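Local coordinates for protein diacylglycerol O-acyltransferase (Marinobacter hydrocarbonoclasticus, PDB 6CHJ) that joins an acyl group from acyl-CoA to a fatty alcohol or probably a diacylglycerol, yielding wax esters or triacylglycerols, at residues V117-G122 with R126-Y131. Sequence-based numbering, arbitrary orientation.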
# COMPACT_ATOMS: atom_id res chain seq x y z
N VAL B 117 9.46 -8.14 2.96
CA VAL B 117 10.49 -7.69 3.89
C VAL B 117 10.98 -6.33 3.42
O VAL B 117 11.36 -6.16 2.26
CB VAL B 117 11.66 -8.69 3.99
CG1 VAL B 117 12.66 -8.21 5.02
CG2 VAL B 117 11.16 -10.09 4.29
N HIS B 118 11.00 -5.37 4.34
CA HIS B 118 11.41 -4.00 4.06
C HIS B 118 12.66 -3.70 4.87
O HIS B 118 12.60 -3.56 6.10
CB HIS B 118 10.28 -3.02 4.39
CG HIS B 118 9.08 -3.14 3.49
ND1 HIS B 118 8.64 -2.09 2.71
CD2 HIS B 118 8.24 -4.17 3.24
CE1 HIS B 118 7.58 -2.47 2.02
NE2 HIS B 118 7.31 -3.73 2.33
N LEU B 119 13.80 -3.59 4.19
CA LEU B 119 15.04 -3.14 4.82
C LEU B 119 15.11 -1.62 4.73
O LEU B 119 15.17 -1.05 3.63
CB LEU B 119 16.24 -3.80 4.15
CG LEU B 119 17.66 -3.34 4.50
CD1 LEU B 119 17.92 -3.59 5.97
CD2 LEU B 119 18.72 -4.04 3.62
N ILE B 120 15.12 -0.97 5.89
CA ILE B 120 15.07 0.49 6.00
C ILE B 120 16.45 1.00 6.41
O ILE B 120 16.99 0.59 7.45
CB ILE B 120 14.00 0.94 7.01
CG1 ILE B 120 12.63 0.28 6.71
CG2 ILE B 120 13.91 2.47 7.03
CD1 ILE B 120 11.77 0.08 7.95
N GLU B 121 17.01 1.91 5.61
CA GLU B 121 18.24 2.63 5.90
C GLU B 121 17.87 4.06 6.27
O GLU B 121 16.69 4.41 6.37
CB GLU B 121 19.21 2.59 4.69
CG GLU B 121 18.90 3.60 3.55
CD GLU B 121 20.13 3.93 2.66
OE1 GLU B 121 21.08 3.12 2.60
OE2 GLU B 121 20.14 5.00 1.99
N GLY B 122 18.89 4.88 6.50
CA GLY B 122 18.69 6.26 6.91
C GLY B 122 18.40 6.48 8.38
O GLY B 122 18.01 7.58 8.76
N ARG B 126 23.78 4.79 13.29
CA ARG B 126 24.33 3.51 12.85
C ARG B 126 23.41 2.35 13.24
O ARG B 126 23.83 1.32 13.78
CB ARG B 126 25.76 3.31 13.39
CG ARG B 126 26.79 4.33 12.83
CD ARG B 126 28.25 4.12 13.32
NE ARG B 126 28.70 2.74 13.16
CZ ARG B 126 29.36 2.29 12.10
NH1 ARG B 126 29.63 3.11 11.08
NH2 ARG B 126 29.73 1.01 12.04
N GLN B 127 22.12 2.53 12.95
CA GLN B 127 21.14 1.46 13.06
C GLN B 127 20.44 1.29 11.72
O GLN B 127 20.43 2.19 10.88
CB GLN B 127 20.12 1.77 14.16
CG GLN B 127 20.75 2.19 15.47
CD GLN B 127 19.91 1.82 16.68
OE1 GLN B 127 19.95 0.68 17.15
NE2 GLN B 127 19.16 2.79 17.20
N PHE B 128 19.84 0.11 11.53
CA PHE B 128 18.93 -0.14 10.44
C PHE B 128 17.73 -0.94 10.97
O PHE B 128 17.71 -1.36 12.13
CB PHE B 128 19.63 -0.86 9.28
CG PHE B 128 20.07 -2.26 9.60
CD1 PHE B 128 19.34 -3.34 9.13
CD2 PHE B 128 21.23 -2.49 10.31
CE1 PHE B 128 19.72 -4.63 9.41
CE2 PHE B 128 21.64 -3.78 10.59
CZ PHE B 128 20.88 -4.86 10.13
N ALA B 129 16.72 -1.14 10.10
CA ALA B 129 15.48 -1.77 10.52
C ALA B 129 15.00 -2.79 9.50
O ALA B 129 15.24 -2.66 8.30
CB ALA B 129 14.36 -0.75 10.76
N LEU B 130 14.31 -3.82 9.98
CA LEU B 130 13.57 -4.73 9.12
C LEU B 130 12.10 -4.59 9.48
O LEU B 130 11.71 -4.80 10.63
CB LEU B 130 14.01 -6.19 9.29
CG LEU B 130 15.20 -6.75 8.53
CD1 LEU B 130 15.07 -8.26 8.52
CD2 LEU B 130 15.34 -6.17 7.10
N TYR B 131 11.28 -4.24 8.48
CA TYR B 131 9.83 -4.33 8.61
C TYR B 131 9.34 -5.47 7.74
O TYR B 131 9.43 -5.39 6.51
CB TYR B 131 9.12 -3.03 8.24
CG TYR B 131 7.62 -3.26 8.12
CD1 TYR B 131 6.82 -3.46 9.27
CD2 TYR B 131 7.02 -3.36 6.87
CE1 TYR B 131 5.46 -3.70 9.16
CE2 TYR B 131 5.67 -3.61 6.74
CZ TYR B 131 4.89 -3.78 7.88
OH TYR B 131 3.56 -4.00 7.69
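A129 O is approached by two groups of the facing strand: the N-H of I120, 2.9 Å away and almost straight at 176°, and, more weakly, the CA-H of L119. H118 O is likewise gripped by Y131 N, at 2.8 Å, and by the CA-H of L130. An N-H and a neighbouring CA-H sharing one carbonyl oxygen is common in antiparallel pairing, here of the hairpin strands 115-121 and 127-135 in the acyltransferase catalytic domain. H118 N to Y131 O (2.7 Å) and A129 N to I120 O (3.2 Å) complete the two hydrogen-bonded pairs.

On the face that carries these pairs, beneath helix 93-105, the Y131 ring turns its edge to the face of the H118 ring, planes at 65°. With chi1 at 169°, Y131 CG swings away from the backbone N and carries the ring alongside H118, Y131 CD2 lying 3.9 Å from H118 CD2. Both imidazole nitrogens are engaged, by E85 and E116, while Y131 OH bonds H104. Replacing H118 by an alanine is likely to leave the Y131 edge without its aromatic partner and E85 and E116 without their shared imidazole.

Across the sheet, L119 CD1 touches both F128 CD1 (3.5 Å) and L130 CD2 (3.8 Å). One face thus combines the ring pair and its polar bonds with the I120-A129 contact, the other meets through apolar atoms, and the two acids probably favour a protonated imidazole.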